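Local coordinates for aminotransferase, class I and II (PDB 5Z0Q), which belongs to the class I and II aminotransferases, a family of pyridoxal-phosphate-dependent enzymes, and holds pyridoxal-5'-phosphate in its pocket, at residues A229-S237 with A249-L259; P322-S333 with F357-G368. All blocks are in the same frame, centred on the assembly; numbering follows the deposited sequence.

Contact 1 (A229-S237 with A249-L259); sequences AQRSITLMS and ASLAVIPNPEL
Thr234 and Val253 form a hydrogen-bonded pair in the large mixed sheet of the pyridoxal-phosphate fold, where strand 250-253 runs antiparallel to 232-236 while 200-204, on the far side of 232-236, runs parallel to it. Along this strand pair the side chains are buried on both faces. Val253 N reaches Thr234 O at 2.7 Å, and a second hydrogen-bonded pair, Met236 with Leu251, follows. On the Thr234 face the Met236 chain bends at its last torsion (chi3 -57°), which brings CE against Val253 CG2 at 3.7 Å and against Leu251 CD1; Leu94 of strand 94-97 touches both of these partners. On the other face the CB of Ala252 receives two branch ends, Leu235 CD2 at 3.7 Å and Ile233 CD1 at 3.8 Å, with Phe111 and Ile104 of helix 101-111 packed against the isoleucine and the leucine respectively. Toward the cofactor, Ser237 OG donates to Ala249 O and also bonds to Ser239 OG; its side chain is about 6 Å from pyridoxal-5'-phosphate.

At the other end the contact opens to solvent around Gln230 and Pro257, although Pro255 stays buried against Ala229. The Gln230 side chain crosses that of Asn256 at about a right angle. Asn256 caps helix 257-267 through OD1, with weak bonds from Glu258 N and Leu259 N, while its ND2 donates to Gln230 O at 2.7 Å, nearly straight at 174° and in the carbonyl plane.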
# COMPACT_ATOMS: atom_id res chain seq x y z
N ALA A 229 22.96 -4.08 15.19
CA ALA A 229 21.59 -3.61 15.36
C ALA A 229 21.48 -2.12 15.08
O ALA A 229 20.50 -1.66 14.48
CB ALA A 229 21.09 -3.95 16.76
N GLN A 230 22.47 -1.34 15.51
CA GLN A 230 22.43 0.11 15.35
C GLN A 230 22.85 0.58 13.96
O GLN A 230 22.86 1.79 13.71
CB GLN A 230 23.33 0.78 16.40
CG GLN A 230 22.84 0.59 17.83
CD GLN A 230 21.48 1.24 18.07
OE1 GLN A 230 21.18 2.28 17.50
NE2 GLN A 230 20.67 0.60 18.90
N ARG A 231 23.17 -0.34 13.05
CA ARG A 231 23.61 0.03 11.71
C ARG A 231 22.78 -0.64 10.62
O ARG A 231 23.13 -0.53 9.43
CB ARG A 231 25.09 -0.32 11.51
CG ARG A 231 25.36 -1.81 11.34
CD ARG A 231 26.83 -2.16 11.54
NE ARG A 231 27.72 -1.36 10.71
CZ ARG A 231 28.58 -0.47 11.19
NH1 ARG A 231 28.68 -0.27 12.49
NH2 ARG A 231 29.36 0.21 10.36
N SER A 232 21.68 -1.31 10.97
CA SER A 232 20.96 -2.15 10.02
C SER A 232 19.46 -1.90 10.11
O SER A 232 18.95 -1.26 11.04
CB SER A 232 21.24 -3.64 10.26
OG SER A 232 20.64 -4.08 11.47
N ILE A 233 18.75 -2.43 9.11
CA ILE A 233 17.29 -2.49 9.09
C ILE A 233 16.90 -3.90 8.68
O ILE A 233 17.45 -4.45 7.72
CB ILE A 233 16.69 -1.44 8.14
CG1 ILE A 233 15.18 -1.68 7.96
CG2 ILE A 233 17.40 -1.45 6.79
CD1 ILE A 233 14.53 -0.78 6.94
N THR A 234 15.95 -4.49 9.40
CA THR A 234 15.54 -5.87 9.20
C THR A 234 14.13 -5.91 8.63
O THR A 234 13.21 -5.34 9.22
CB THR A 234 15.61 -6.65 10.52
OG1 THR A 234 16.89 -6.42 11.14
CG2 THR A 234 15.44 -8.14 10.27
N LEU A 235 13.97 -6.58 7.49
CA LEU A 235 12.68 -6.70 6.82
C LEU A 235 12.14 -8.11 7.00
O LEU A 235 12.79 -9.09 6.60
CB LEU A 235 12.82 -6.37 5.33
CG LEU A 235 13.25 -4.95 4.97
CD1 LEU A 235 13.46 -4.81 3.48
CD2 LEU A 235 12.23 -3.94 5.46
N MET A 236 10.96 -8.22 7.61
CA MET A 236 10.34 -9.51 7.86
C MET A 236 8.84 -9.41 7.60
O MET A 236 8.25 -8.33 7.67
CB MET A 236 10.60 -10.00 9.29
CG MET A 236 12.05 -10.35 9.56
SD MET A 236 12.34 -10.78 11.28
CE MET A 236 11.74 -9.30 12.10
N SER A 237 8.23 -10.56 7.31
CA SER A 237 6.81 -10.64 6.97
C SER A 237 6.36 -12.09 6.92
O SER A 237 7.15 -12.99 6.61
CB SER A 237 6.54 -9.96 5.63
OG SER A 237 5.24 -10.25 5.16
N ALA A 249 1.26 -7.61 4.35
CA ALA A 249 1.56 -7.00 5.64
C ALA A 249 2.98 -7.37 6.04
O ALA A 249 3.30 -8.56 6.18
CB ALA A 249 0.56 -7.46 6.71
N SER A 250 3.83 -6.36 6.21
CA SER A 250 5.24 -6.57 6.54
C SER A 250 5.64 -5.56 7.61
O SER A 250 4.86 -4.68 7.99
CB SER A 250 6.12 -6.44 5.30
OG SER A 250 6.15 -5.10 4.83
N LEU A 251 6.88 -5.68 8.08
CA LEU A 251 7.40 -4.76 9.08
C LEU A 251 8.91 -4.64 8.93
O LEU A 251 9.58 -5.58 8.50
CB LEU A 251 7.03 -5.21 10.50
CG LEU A 251 7.37 -6.63 10.97
CD1 LEU A 251 8.80 -6.75 11.50
CD2 LEU A 251 6.37 -7.08 12.03
N ALA A 252 9.43 -3.47 9.28
CA ALA A 252 10.86 -3.21 9.30
C ALA A 252 11.30 -2.96 10.74
O ALA A 252 10.61 -2.26 11.49
CB ALA A 252 11.21 -2.01 8.42
N VAL A 253 12.44 -3.52 11.11
CA VAL A 253 12.97 -3.41 12.46
C VAL A 253 14.22 -2.53 12.39
O VAL A 253 15.27 -2.97 11.90
CB VAL A 253 13.29 -4.78 13.07
CG1 VAL A 253 13.71 -4.62 14.53
CG2 VAL A 253 12.09 -5.70 12.94
N ILE A 254 14.10 -1.30 12.87
CA ILE A 254 15.19 -0.33 12.86
C ILE A 254 15.49 0.06 14.30
O ILE A 254 14.84 0.93 14.87
CB ILE A 254 14.82 0.91 12.02
CG1 ILE A 254 14.03 0.49 10.77
CG2 ILE A 254 16.08 1.66 11.61
CD1 ILE A 254 13.45 1.65 10.00
N PRO A 255 16.49 -0.58 14.92
CA PRO A 255 16.83 -0.22 16.31
C PRO A 255 17.42 1.17 16.45
O PRO A 255 17.24 1.80 17.49
CB PRO A 255 17.83 -1.31 16.72
CG PRO A 255 17.61 -2.43 15.75
CD PRO A 255 17.23 -1.76 14.46
N ASN A 256 18.12 1.66 15.43
CA ASN A 256 18.72 2.99 15.52
C ASN A 256 17.63 4.05 15.47
O ASN A 256 16.81 4.06 14.54
CB ASN A 256 19.72 3.19 14.37
CG ASN A 256 20.59 4.42 14.57
OD1 ASN A 256 20.11 5.50 14.92
ND2 ASN A 256 21.89 4.26 14.33
N PRO A 257 17.57 4.96 16.45
CA PRO A 257 16.53 6.00 16.41
C PRO A 257 16.70 6.97 15.26
O PRO A 257 15.70 7.34 14.62
CB PRO A 257 16.68 6.70 17.77
CG PRO A 257 17.42 5.72 18.63
CD PRO A 257 18.34 4.99 17.71
N GLU A 258 17.93 7.39 14.96
CA GLU A 258 18.14 8.34 13.87
C GLU A 258 17.84 7.71 12.52
O GLU A 258 17.25 8.35 11.64
CB GLU A 258 19.56 8.88 13.91
CG GLU A 258 19.80 10.05 12.96
CD GLU A 258 21.07 9.91 12.14
OE1 GLU A 258 21.18 10.59 11.10
OE2 GLU A 258 21.94 9.11 12.53
N LEU A 259 18.24 6.45 12.33
CA LEU A 259 17.95 5.76 11.08
C LEU A 259 16.46 5.51 10.92
O LEU A 259 15.96 5.44 9.79
CB LEU A 259 18.73 4.45 10.99
CG LEU A 259 20.25 4.57 10.97
CD1 LEU A 259 20.89 3.19 10.83
CD2 LEU A 259 20.71 5.49 9.86

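Contact 2 (P322-S333 with F357-G368); sequences PEASFLGWIDAS and FGNDRFVRFNFG
The Trp329 indole has Phe362 over one face in an offset stack, the five-membered ring and the phenyl ring 4.3 Å apart between centroids and 12° from parallel. Phe362 CB sits above the six-membered ring as a CH-pi contact, and Arg364 CB lies at the indole edge. That six-membered ring in turn points an edge toward the face of Phe357, planes at 71°, completing an aromatic cluster. Asp331 CA lies over a face of Phe362, with the carboxylate stacked on the ring; Asp331 OD1 closes an Asx turn by accepting from Ser333 N at 2.9 Å. Further along, the Arg364 guanidinium is sandwiched between Phe357 CZ and the methyls of Leu327, and NH2 donates to Trp39 O. Phe326 O lies over a face of Phe367, whose edge atom CZ lies 4.1 Å from Pro322 CG.

Behind the aromatic cluster, Ile330 and Val363 exchange two backbone hydrogen bonds, each of 3.1 Å between N and O, and on their face Ile330 CD1 meets Phe365 CD2. This is an antiparallel strand pair in the small mixed sheet of the aminotransferase fold, with the Arg364 side chain about 5 Å from pyridoxal-5'-phosphate.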
# COMPACT_ATOMS: atom_id res chain seq x y z
N PRO A 322 18.21 -26.43 -2.00
CA PRO A 322 18.01 -25.19 -1.23
C PRO A 322 17.82 -25.48 0.25
O PRO A 322 16.97 -26.30 0.63
CB PRO A 322 16.75 -24.58 -1.86
CG PRO A 322 16.01 -25.75 -2.41
CD PRO A 322 17.06 -26.73 -2.87
N GLU A 323 18.61 -24.82 1.08
CA GLU A 323 18.43 -24.93 2.52
C GLU A 323 17.15 -24.24 3.00
O GLU A 323 16.75 -24.46 4.15
CB GLU A 323 19.64 -24.34 3.25
CG GLU A 323 20.94 -25.10 2.98
CD GLU A 323 22.14 -24.49 3.69
OE1 GLU A 323 22.17 -23.25 3.85
OE2 GLU A 323 23.04 -25.25 4.09
N ALA A 324 16.52 -23.43 2.16
CA ALA A 324 15.29 -22.74 2.51
C ALA A 324 14.31 -22.82 1.35
O ALA A 324 14.62 -22.37 0.24
CB ALA A 324 15.56 -21.28 2.88
N SER A 325 13.14 -23.40 1.61
CA SER A 325 12.07 -23.49 0.63
C SER A 325 11.64 -22.10 0.17
O SER A 325 11.85 -21.10 0.87
CB SER A 325 10.89 -24.26 1.24
OG SER A 325 10.98 -25.64 0.93
N PHE A 326 11.03 -22.02 -1.02
CA PHE A 326 10.63 -23.17 -1.83
C PHE A 326 11.12 -23.08 -3.27
O PHE A 326 10.42 -23.45 -4.21
CB PHE A 326 9.10 -23.31 -1.81
CG PHE A 326 8.37 -22.00 -1.87
CD1 PHE A 326 8.08 -21.40 -3.08
CD2 PHE A 326 7.98 -21.36 -0.70
CE1 PHE A 326 7.41 -20.19 -3.13
CE2 PHE A 326 7.31 -20.15 -0.74
CZ PHE A 326 7.03 -19.57 -1.96
N LEU A 327 12.34 -22.56 -3.43
CA LEU A 327 13.00 -22.46 -4.73
C LEU A 327 14.50 -22.66 -4.49
O LEU A 327 15.02 -22.28 -3.44
CB LEU A 327 12.73 -21.11 -5.40
CG LEU A 327 11.34 -20.48 -5.21
CD1 LEU A 327 11.40 -19.35 -4.18
CD2 LEU A 327 10.74 -19.99 -6.52
N GLY A 328 15.19 -23.26 -5.46
CA GLY A 328 14.64 -23.66 -6.75
C GLY A 328 15.55 -23.18 -7.88
O GLY A 328 15.09 -22.88 -8.97
N TRP A 329 16.86 -23.13 -7.60
CA TRP A 329 17.84 -22.49 -8.46
C TRP A 329 18.57 -23.56 -9.28
O TRP A 329 19.42 -24.28 -8.75
CB TRP A 329 18.82 -21.68 -7.61
CG TRP A 329 19.63 -20.64 -8.33
CD1 TRP A 329 20.98 -20.48 -8.26
CD2 TRP A 329 19.14 -19.60 -9.19
NE1 TRP A 329 21.37 -19.42 -9.04
CE2 TRP A 329 20.26 -18.86 -9.62
CE3 TRP A 329 17.88 -19.24 -9.65
CZ2 TRP A 329 20.15 -17.78 -10.49
CZ3 TRP A 329 17.77 -18.16 -10.51
CH2 TRP A 329 18.90 -17.44 -10.92
N ILE A 330 18.24 -23.64 -10.57
CA ILE A 330 18.73 -24.70 -11.45
C ILE A 330 19.66 -24.10 -12.49
O ILE A 330 19.29 -23.16 -13.20
CB ILE A 330 17.56 -25.43 -12.14
CG1 ILE A 330 16.59 -25.98 -11.10
CG2 ILE A 330 18.09 -26.54 -13.03
CD1 ILE A 330 15.35 -26.61 -11.70
N ASP A 331 20.87 -24.65 -12.58
CA ASP A 331 21.84 -24.23 -13.60
C ASP A 331 21.52 -24.95 -14.90
O ASP A 331 21.66 -26.17 -15.00
CB ASP A 331 23.26 -24.53 -13.14
CG ASP A 331 24.32 -23.98 -14.09
OD1 ASP A 331 23.95 -23.37 -15.12
OD2 ASP A 331 25.53 -24.15 -13.81
N ALA A 332 21.09 -24.19 -15.91
CA ALA A 332 20.77 -24.73 -17.22
C ALA A 332 21.81 -24.35 -18.27
O ALA A 332 21.52 -24.39 -19.47
CB ALA A 332 19.38 -24.28 -17.66
N SER A 333 23.02 -23.98 -17.84
CA SER A 333 24.07 -23.62 -18.79
C SER A 333 24.53 -24.81 -19.62
O SER A 333 25.04 -24.61 -20.73
CB SER A 333 25.26 -23.01 -18.05
OG SER A 333 25.82 -23.93 -17.13
N PHE A 357 17.30 -12.10 -12.44
CA PHE A 357 18.08 -12.19 -11.22
C PHE A 357 19.56 -11.87 -11.44
O PHE A 357 20.29 -11.71 -10.46
CB PHE A 357 17.94 -13.58 -10.60
CG PHE A 357 16.53 -13.98 -10.30
CD1 PHE A 357 15.76 -14.62 -11.26
CD2 PHE A 357 15.96 -13.72 -9.06
CE1 PHE A 357 14.45 -14.99 -10.99
CE2 PHE A 357 14.66 -14.09 -8.78
CZ PHE A 357 13.90 -14.73 -9.75
N GLY A 358 20.01 -11.79 -12.69
CA GLY A 358 21.38 -11.45 -12.97
C GLY A 358 22.23 -12.61 -13.46
O GLY A 358 23.45 -12.60 -13.29
N ASN A 359 21.59 -13.61 -14.07
CA ASN A 359 22.31 -14.79 -14.56
C ASN A 359 21.38 -15.52 -15.53
O ASN A 359 20.57 -16.34 -15.12
CB ASN A 359 22.75 -15.69 -13.42
CG ASN A 359 23.81 -16.69 -13.84
OD1 ASN A 359 23.83 -17.16 -14.98
ND2 ASN A 359 24.72 -17.00 -12.93
N ASP A 360 21.54 -15.22 -16.83
CA ASP A 360 20.67 -15.78 -17.87
C ASP A 360 20.91 -17.27 -18.12
O ASP A 360 20.30 -17.80 -19.06
CB ASP A 360 20.85 -15.00 -19.17
CG ASP A 360 22.17 -15.28 -19.85
OD1 ASP A 360 23.17 -15.52 -19.14
OD2 ASP A 360 22.21 -15.27 -21.10
N ARG A 361 21.75 -17.97 -17.35
CA ARG A 361 21.95 -19.40 -17.53
C ARG A 361 21.12 -20.24 -16.57
O ARG A 361 21.13 -21.47 -16.68
CB ARG A 361 23.44 -19.74 -17.37
CG ARG A 361 24.33 -19.20 -18.47
CD ARG A 361 23.93 -19.76 -19.83
NE ARG A 361 23.43 -18.73 -20.72
CZ ARG A 361 22.96 -18.96 -21.94
NH1 ARG A 361 22.92 -20.20 -22.42
NH2 ARG A 361 22.53 -17.96 -22.69
N PHE A 362 20.41 -19.61 -15.65
CA PHE A 362 19.65 -20.31 -14.62
C PHE A 362 18.16 -20.11 -14.81
O PHE A 362 17.71 -19.18 -15.50
CB PHE A 362 20.05 -19.84 -13.22
CG PHE A 362 21.43 -20.28 -12.79
CD1 PHE A 362 22.56 -19.75 -13.39
CD2 PHE A 362 21.58 -21.20 -11.77
CE1 PHE A 362 23.82 -20.15 -12.99
CE2 PHE A 362 22.84 -21.60 -11.36
CZ PHE A 362 23.96 -21.07 -11.97
N VAL A 363 17.38 -20.99 -14.19
CA VAL A 363 15.93 -20.87 -14.11
C VAL A 363 15.51 -21.16 -12.68
O VAL A 363 16.05 -22.08 -12.04
CB VAL A 363 15.21 -21.82 -15.10
CG1 VAL A 363 15.39 -21.33 -16.53
CG2 VAL A 363 15.73 -23.24 -14.95
N ARG A 364 14.56 -20.39 -12.17
CA ARG A 364 14.08 -20.57 -10.81
C ARG A 364 12.87 -21.49 -10.82
O ARG A 364 11.89 -21.24 -11.54
CB ARG A 364 13.74 -19.24 -10.15
CG ARG A 364 13.69 -19.31 -8.63
CD ARG A 364 13.40 -17.96 -7.99
NE ARG A 364 12.04 -17.50 -8.27
CZ ARG A 364 11.48 -16.45 -7.69
NH1 ARG A 364 12.15 -15.74 -6.79
NH2 ARG A 364 10.23 -16.10 -8.00
N PHE A 365 12.93 -22.56 -10.02
CA PHE A 365 11.89 -23.58 -9.97
C PHE A 365 11.06 -23.38 -8.71
O PHE A 365 11.59 -23.41 -7.60
CB PHE A 365 12.51 -24.98 -9.99
CG PHE A 365 11.55 -26.07 -10.36
CD1 PHE A 365 10.52 -26.43 -9.51
CD2 PHE A 365 11.70 -26.76 -11.55
CE1 PHE A 365 9.64 -27.44 -9.85
CE2 PHE A 365 10.82 -27.77 -11.90
CZ PHE A 365 9.80 -28.11 -11.04
N ASN A 366 9.75 -23.20 -8.88
CA ASN A 366 8.82 -23.05 -7.76
C ASN A 366 8.17 -24.41 -7.52
O ASN A 366 7.23 -24.79 -8.23
CB ASN A 366 7.79 -21.97 -8.06
CG ASN A 366 6.95 -21.61 -6.84
OD1 ASN A 366 6.81 -22.40 -5.90
ND2 ASN A 366 6.39 -20.41 -6.85
N PHE A 367 8.66 -25.13 -6.52
CA PHE A 367 8.05 -26.39 -6.11
C PHE A 367 7.12 -26.22 -4.92
O PHE A 367 6.85 -27.20 -4.20
CB PHE A 367 9.12 -27.45 -5.82
CG PHE A 367 10.12 -27.05 -4.77
CD1 PHE A 367 9.89 -27.35 -3.43
CD2 PHE A 367 11.30 -26.42 -5.11
CE1 PHE A 367 10.81 -27.00 -2.46
CE2 PHE A 367 12.22 -26.07 -4.15
CZ PHE A 367 11.98 -26.36 -2.82
N GLY A 368 6.62 -25.01 -4.69
CA GLY A 368 5.60 -24.78 -3.68
C GLY A 368 4.22 -25.06 -4.24
O GLY A 368 3.47 -24.14 -4.59

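How the contacts relate
Contacts 1 and 2 sit in two separate sheets of one chain. Contact 1 closes before contact 2 opens along the chain, and helices 276-288 and 290-313 lie in the sequence between them. Contact 1 belongs to the large mixed sheet and contact 2 to the smaller mixed sheet that also holds 349-353; they share no strand. Their centres are 28 Å apart, on opposite sides of the chain's centre, and their nearest atoms stay about 10 Å apart. Each nevertheless extends a side chain close to a bound pyridoxal-5'-phosphate, Ser237 from 229-237 and Arg364 from 357-368, consistent with a pocket lying between the two sheets.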